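Local coordinates for protein acyl-CoA dehydrogenase (Bacillus anthracis, PDB 3OWA) that probably catalyses the alpha,beta-dehydrogenation of acyl-CoA thioesters, using a bound flavin-adenine dinucleotide (FAD) as the electron acceptor, at residues A193-V198 with F210-K214; Y270-V274 with V325-V329; N466-I470 with L567-T571. One frame throughout, in Å; residues are numbered along the deposited sequence. Where two conformers were deposited one is given.

Interaction 1: A193-V198 with F210-K214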
# COMPACT_ATOMS: atom_id res chain seq x y z
N ALA A 193 12.94 24.32 -17.17
CA ALA A 193 14.17 24.68 -16.46
C ALA A 193 15.12 25.43 -17.41
O ALA A 193 15.27 25.08 -18.59
CB ALA A 193 14.90 23.40 -15.87
N ASP A 194 15.79 26.44 -16.87
CA ASP A 194 16.81 27.20 -17.59
C ASP A 194 18.18 26.63 -17.32
O ASP A 194 19.11 26.80 -18.12
CB ASP A 194 16.76 28.64 -17.09
CG ASP A 194 15.43 29.31 -17.44
OD1 ASP A 194 15.17 29.46 -18.65
OD2 ASP A 194 14.61 29.64 -16.54
N VAL A 195 18.32 26.00 -16.16
CA VAL A 195 19.62 25.57 -15.69
C VAL A 195 19.53 24.14 -15.21
O VAL A 195 18.60 23.79 -14.44
CB VAL A 195 20.08 26.46 -14.52
CG1 VAL A 195 21.39 25.91 -13.90
CG2 VAL A 195 20.29 27.89 -14.98
N PHE A 196 20.47 23.29 -15.64
CA PHE A 196 20.48 21.87 -15.21
C PHE A 196 21.85 21.53 -14.58
O PHE A 196 22.88 21.80 -15.18
CB PHE A 196 20.33 20.87 -16.41
CG PHE A 196 19.00 20.97 -17.13
CD1 PHE A 196 18.75 22.03 -18.01
CD2 PHE A 196 17.99 20.03 -16.89
CE1 PHE A 196 17.54 22.17 -18.67
CE2 PHE A 196 16.75 20.14 -17.53
CZ PHE A 196 16.52 21.20 -18.44
N ILE A 197 21.83 20.94 -13.40
CA ILE A 197 23.04 20.43 -12.77
C ILE A 197 23.22 19.04 -13.33
O ILE A 197 22.46 18.17 -13.01
CB ILE A 197 22.91 20.33 -11.24
CG1 ILE A 197 22.46 21.69 -10.65
CG2 ILE A 197 24.27 19.79 -10.60
CD1 ILE A 197 23.39 22.90 -10.93
N VAL A 198 24.18 18.87 -14.23
CA VAL A 198 24.34 17.60 -14.95
C VAL A 198 25.61 16.85 -14.50
O VAL A 198 26.68 17.44 -14.41
CB VAL A 198 24.48 17.89 -16.45
CG1 VAL A 198 24.72 16.60 -17.22
CG2 VAL A 198 23.24 18.68 -16.99
N PHE A 210 28.32 19.59 -13.63
CA PHE A 210 28.41 20.75 -14.54
C PHE A 210 27.15 21.57 -14.45
O PHE A 210 26.04 21.01 -14.32
CB PHE A 210 28.52 20.29 -16.00
CG PHE A 210 29.77 19.49 -16.30
CD1 PHE A 210 30.90 20.12 -16.79
CD2 PHE A 210 29.79 18.12 -16.11
CE1 PHE A 210 32.07 19.39 -17.09
CE2 PHE A 210 30.95 17.37 -16.41
CZ PHE A 210 32.10 18.03 -16.89
N ILE A 211 27.29 22.88 -14.51
CA ILE A 211 26.12 23.75 -14.66
C ILE A 211 25.87 23.91 -16.16
O ILE A 211 26.74 24.37 -16.94
CB ILE A 211 26.34 25.11 -14.01
CG1 ILE A 211 26.71 24.94 -12.53
CG2 ILE A 211 25.14 26.06 -14.28
CD1 ILE A 211 27.43 26.18 -11.91
N VAL A 212 24.70 23.44 -16.60
CA VAL A 212 24.42 23.39 -18.02
C VAL A 212 23.16 24.22 -18.24
O VAL A 212 22.10 23.88 -17.71
CB VAL A 212 24.17 21.95 -18.48
CG1 VAL A 212 23.80 21.93 -19.99
CG2 VAL A 212 25.39 21.07 -18.18
N GLU A 213 23.28 25.27 -19.04
CA GLU A 213 22.11 26.06 -19.44
C GLU A 213 21.34 25.40 -20.58
O GLU A 213 21.94 24.84 -21.52
CB GLU A 213 22.57 27.47 -19.82
CG GLU A 213 23.14 28.22 -18.62
CD GLU A 213 23.53 29.67 -18.94
OE1 GLU A 213 24.38 30.24 -18.21
OE2 GLU A 213 23.00 30.24 -19.91
N LYS A 214 20.01 25.47 -20.49
CA LYS A 214 19.12 24.96 -21.54
C LYS A 214 19.49 25.51 -22.93
O LYS A 214 19.48 24.76 -23.92
CB LYS A 214 17.65 25.29 -21.20
CG LYS A 214 16.63 24.71 -22.17
CD LYS A 214 16.82 23.20 -22.40
CE LYS A 214 15.52 22.54 -22.88
NZ LYS A 214 15.07 22.83 -24.28
O HOH W 1 19.94 30.08 -18.71
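Five backbone hydrogen bonds join Asp194, Phe196 and Val198 to Lys214, Val212 and Phe210. Phe196 N donates to Val212 O at 2.7 Å and Val212 N returns a bond to Phe196 O, while Val198 and Phe210 form the second hydrogen-bonded pair. Past the strand ends, Lys214 N donates almost straight (171°) to Asp194 O at 2.9 Å, yet arrives 45° above that carbonyl's plane, where the chain is leaving the strand. Ile197 with Ile211 is the non-hydrogen-bonded pair between the two bonded ones; Val195 with Glu213, also non-hydrogen-bonded, lies between the Phe196-Val212 pair and the Lys214-Asp194 bond. The CA of Ile197 makes a CA-H...O contact with Phe210 O.

Apolar contacts run along both faces. Beside Phe196 on one face, Val198 CG2 presses on Val212 CG2 at 3.4 Å, closer than usual van der Waals packing. In both valines CG1 is anti to the backbone N (chi1 177°), which leaves CG2 beside that N and facing its partner. The Phe196 ring lies alongside Lys214, with CE1 3.9 Å from Lys214 CD, and turns its edge to Val212 O. Leu238 of strand 235-240 packs on Phe196 and Val198. On the other face Val195 CG1 and Ile211 CG2 lie side by side at 3.8 Å, against Tyr138 of helix 132-144, whose OH is hydrogen-bonded to Glu213 OE1.

This is an antiparallel beta hairpin, strands 195-202 and 206-213, in the middle beta domain of the acyl-CoA dehydrogenase fold; the Phe196 side chain is about 8 Å from the bound FAD.

Interaction 2: Y270-V274 with V325-V329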
# COMPACT_ATOMS: atom_id res chain seq x y z
N TYR A 270 15.74 14.48 3.74
CA TYR A 270 14.93 15.04 4.82
C TYR A 270 13.84 15.98 4.30
O TYR A 270 12.78 16.09 4.90
CB TYR A 270 15.77 15.67 5.96
CG TYR A 270 16.13 17.11 5.77
CD1 TYR A 270 17.39 17.48 5.32
CD2 TYR A 270 15.21 18.12 6.07
CE1 TYR A 270 17.73 18.83 5.15
CE2 TYR A 270 15.53 19.46 5.90
CZ TYR A 270 16.79 19.81 5.44
OH TYR A 270 17.10 21.14 5.26
N LYS A 271 14.11 16.67 3.20
CA LYS A 271 13.11 17.56 2.61
C LYS A 271 11.88 16.77 2.15
O LYS A 271 10.75 17.21 2.33
CB LYS A 271 13.71 18.31 1.42
CG LYS A 271 13.57 19.77 1.51
CD LYS A 271 14.21 20.33 2.72
CE LYS A 271 13.83 21.80 2.86
NZ LYS A 271 14.08 22.55 1.57
N LEU A 272 12.12 15.61 1.53
CA LEU A 272 11.03 14.72 1.17
C LEU A 272 10.27 14.25 2.42
O LEU A 272 9.04 14.20 2.42
CB LEU A 272 11.52 13.53 0.33
CG LEU A 272 10.43 12.68 -0.34
CD1 LEU A 272 9.50 13.55 -1.19
CD2 LEU A 272 11.06 11.58 -1.18
N GLY A 273 11.01 13.93 3.48
CA GLY A 273 10.40 13.62 4.78
C GLY A 273 9.44 14.71 5.23
O GLY A 273 8.29 14.44 5.58
N VAL A 274 9.90 15.95 5.22
CA VAL A 274 9.03 17.07 5.60
C VAL A 274 7.80 17.10 4.69
O VAL A 274 6.67 17.28 5.13
CB VAL A 274 9.81 18.42 5.48
CG1 VAL A 274 8.91 19.61 5.76
CG2 VAL A 274 10.98 18.48 6.44
N VAL A 325 11.00 14.13 12.03
CA VAL A 325 11.50 14.98 10.93
C VAL A 325 12.00 16.34 11.45
O VAL A 325 13.08 16.79 11.06
CB VAL A 325 10.47 15.15 9.77
CG1 VAL A 325 11.00 16.06 8.72
CG2 VAL A 325 10.19 13.80 9.11
N TYR A 326 11.21 17.01 12.28
CA TYR A 326 11.61 18.32 12.79
C TYR A 326 12.75 18.25 13.80
O TYR A 326 13.51 19.19 13.93
CB TYR A 326 10.42 19.13 13.34
CG TYR A 326 9.67 19.79 12.21
CD1 TYR A 326 8.48 19.24 11.70
CD2 TYR A 326 10.19 20.93 11.59
CE1 TYR A 326 7.82 19.85 10.61
CE2 TYR A 326 9.54 21.55 10.53
CZ TYR A 326 8.37 20.99 10.04
OH TYR A 326 7.74 21.60 8.99
N ARG A 327 12.87 17.10 14.46
CA ARG A 327 14.04 16.80 15.26
C ARG A 327 15.27 16.87 14.37
O ARG A 327 16.24 17.51 14.73
CB ARG A 327 13.93 15.40 15.87
CG ARG A 327 15.18 14.94 16.62
CD ARG A 327 14.92 13.67 17.38
NE ARG A 327 16.07 13.22 18.17
CZ ARG A 327 16.11 12.08 18.86
NH1 ARG A 327 15.07 11.25 18.88
NH2 ARG A 327 17.21 11.78 19.53
N THR A 328 15.25 16.21 13.22
CA THR A 328 16.38 16.23 12.31
C THR A 328 16.68 17.66 11.81
O THR A 328 17.85 18.08 11.76
CB THR A 328 16.14 15.27 11.12
OG1 THR A 328 15.99 13.94 11.62
CG2 THR A 328 17.31 15.29 10.15
N VAL A 329 15.62 18.38 11.42
CA VAL A 329 15.76 19.77 10.97
C VAL A 329 16.42 20.59 12.08
O VAL A 329 17.38 21.34 11.84
CB VAL A 329 14.40 20.39 10.54
CG1 VAL A 329 14.60 21.81 10.06
CG2 VAL A 329 13.74 19.54 9.39
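Helices 257-293 and 305-336 open the C-terminal helical domain of the acyl-CoA dehydrogenase fold, and here Tyr270, Gly273 and Val274 of the first meet Val325 and Val329 of the second. The short segments run 139° apart in direction, their axes 9.9 Å from each other at closest, so the helices are antiparallel but well splayed.

The tightest point is Val274 CG2 against Val325 CG1, at 3.3 Å, inside ordinary van der Waals distance. Being anti to its backbone N (chi1 177°), Val325 CG1 is directed at Val274, while its other methyl, CG2, rests over the main chain of Gly273, 4.1 Å from Gly273 C. One turn further on, Val329 CG2 enters from the second helix and touches both Tyr270 CD2 and Val274 CG2, at 3.9 and 4.2 Å. The Tyr270 ring crosses Val329 at about a right angle.

The polar ends of Tyr326 and Thr328 find their partners outside the two segments. Tyr326 brings its OH within 4.0 Å of Val274 CG1, but spends its hydrogen bond on Glu103 of helix 95-105, which also packs on Val274. Thr328, whose CG2 faces Tyr270 CB, is hydrogen-bonded through OG1 to Ser324 O in its own helix and to Tyr504 OH of helix 490-520.

The interface itself is therefore held by apolar packing and shape: valine methyls interlock beside a glycine backbone, while the hydroxyls of Tyr326 and Thr328 are satisfied by neighbouring groups and tie this pair to adjoining helices.

Interaction 3: N466-I470 with L567-T571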
# COMPACT_ATOMS: atom_id res chain seq x y z
N ASN A 466 15.16 0.26 26.14
CA ASN A 466 15.35 -1.15 25.81
C ASN A 466 15.49 -1.39 24.30
O ASN A 466 16.20 -2.31 23.88
CB ASN A 466 14.26 -2.01 26.42
CG ASN A 466 14.46 -2.25 27.94
OD1 ASN A 466 13.80 -3.10 28.55
ND2 ASN A 466 15.38 -1.50 28.55
N ALA A 467 14.80 -0.56 23.51
CA ALA A 467 14.90 -0.64 22.04
C ALA A 467 16.32 -0.36 21.59
O ALA A 467 16.82 -1.03 20.67
CB ALA A 467 13.91 0.35 21.36
N LYS A 468 16.98 0.60 22.24
CA LYS A 468 18.37 0.94 21.94
C LYS A 468 19.30 -0.25 22.17
O LYS A 468 20.13 -0.58 21.33
CB LYS A 468 18.84 2.14 22.76
CG LYS A 468 18.20 3.46 22.34
CD LYS A 468 18.76 4.65 23.08
CE LYS A 468 17.84 5.84 22.87
NZ LYS A 468 18.45 7.10 23.33
N LYS A 469 19.13 -0.89 23.34
CA LYS A 469 19.86 -2.10 23.70
C LYS A 469 19.63 -3.25 22.71
O LYS A 469 20.59 -3.93 22.33
CB LYS A 469 19.46 -2.55 25.11
CG LYS A 469 19.78 -1.50 26.18
CD LYS A 469 19.26 -1.90 27.56
CE LYS A 469 19.59 -0.80 28.56
NZ LYS A 469 18.90 -1.03 29.85
N ILE A 470 18.37 -3.45 22.30
CA ILE A 470 18.03 -4.50 21.34
C ILE A 470 18.71 -4.25 19.99
O ILE A 470 19.30 -5.16 19.41
CB ILE A 470 16.48 -4.67 21.18
CG1 ILE A 470 15.85 -5.20 22.47
CG2 ILE A 470 16.13 -5.62 20.04
CD1 ILE A 470 14.34 -4.89 22.58
N LEU A 567 16.55 -11.31 24.86
CA LEU A 567 15.58 -10.47 24.15
C LEU A 567 14.26 -10.40 24.91
O LEU A 567 13.68 -9.31 25.06
CB LEU A 567 15.36 -10.96 22.71
CG LEU A 567 14.30 -10.24 21.84
CD1 LEU A 567 14.53 -8.71 21.76
CD2 LEU A 567 14.23 -10.85 20.44
N ARG A 568 13.81 -11.55 25.42
CA ARG A 568 12.61 -11.63 26.27
C ARG A 568 12.74 -10.75 27.52
O ARG A 568 11.80 -10.05 27.89
CB ARG A 568 12.31 -13.09 26.65
CG ARG A 568 10.86 -13.36 27.04
CD ARG A 568 10.67 -13.50 28.56
NE ARG A 568 11.57 -14.50 29.16
CZ ARG A 568 11.25 -15.77 29.38
NH1 ARG A 568 10.04 -16.24 29.06
NH2 ARG A 568 12.14 -16.59 29.93
N LYS A 569 13.92 -10.78 28.14
CA LYS A 569 14.24 -9.91 29.27
C LYS A 569 14.19 -8.42 28.89
O LYS A 569 13.76 -7.59 29.68
CB LYS A 569 15.63 -10.24 29.84
CG LYS A 569 15.66 -11.49 30.74
CD LYS A 569 17.06 -11.81 31.25
CE LYS A 569 17.13 -13.24 31.79
NZ LYS A 569 18.54 -13.66 32.08
N LEU A 570 14.63 -8.10 27.67
CA LEU A 570 14.63 -6.71 27.21
C LEU A 570 13.25 -6.26 26.79
O LEU A 570 12.96 -5.09 26.71
CB LEU A 570 15.63 -6.54 26.07
CG LEU A 570 17.09 -6.42 26.50
CD1 LEU A 570 17.93 -6.35 25.26
CD2 LEU A 570 17.34 -5.20 27.40
N THR A 571 12.38 -7.22 26.57
CA THR A 571 11.13 -6.93 25.90
C THR A 571 9.89 -7.05 26.79
O THR A 571 8.80 -6.57 26.43
CB THR A 571 11.08 -7.77 24.62
OG1 THR A 571 10.59 -6.98 23.56
CG2 THR A 571 10.30 -9.05 24.82
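Ile470 N donates to Asn466 O at 2.9 Å, a helical turn that sets both residues on the side of helix 458-482 facing Leu570. The Asn466 side chain points toward the last turn of helix 557-571, and its CB packs against Leu570 O at 3.4 Å.

Leu570 is the centre of the contact, its isobutyl group wedged into the first helix between Asn466, Lys469 and Ile470. Its two methyls divide the work: CD1 meets Ile470 CG1 at 3.7 Å, and CD2 meets Lys469 CD at 3.8 Å. The Lys469 chain, extended beyond CG, lays its methylenes across the leucine, while the amine end of Lys469 turns from the contact. Ile470 and Leu570 lie antiparallel alongside one another. Leu567 CD1 comes to the same isoleucine from another direction and covers CG1, CG2 and CD1 together, at 3.8 Å from Ile470 CG1; with Leu567 CG opposite the backbone N (chi1 176°), that methyl is carried toward helix 458-482.

Helix 526-554 lines the same seam, Ala547 packing on Ile470 and Lys548 on Leu567. From the exposed side of helix 557-571, Arg568 packs on Arg568 of the second subunit.

Nearly antiparallel helices (160° between the segments) with interdigitated aliphatic side chains are characteristic of an all-alpha helical bundle, here probably corresponding to the extra C-terminal helical region of the very-long-chain acyl-CoA dehydrogenases.

Along the chain the three contacts follow in series, without nesting or crossing. Interaction 1 closes a hairpin of 11 intervening residues in the middle beta domain. Interaction 2 closes 50 residues in the first C-terminal helical domain, a span that includes Arg294, Gln296, Phe297, Ile301, Phe304 and Ile307 of an FAD pocket. Interaction 3 closes 96 residues, mostly helical, between its segments in the second helical domain. Interactions 1 and 3 lie on opposite sides of the chain's centre, about 51 Å between centres, with interaction 2 near that centre. Glu507 of helix 490-520 links interactions 2 and 3, salt-bridging Arg327 from segment 325-329 and Lys468 from segment 466-470.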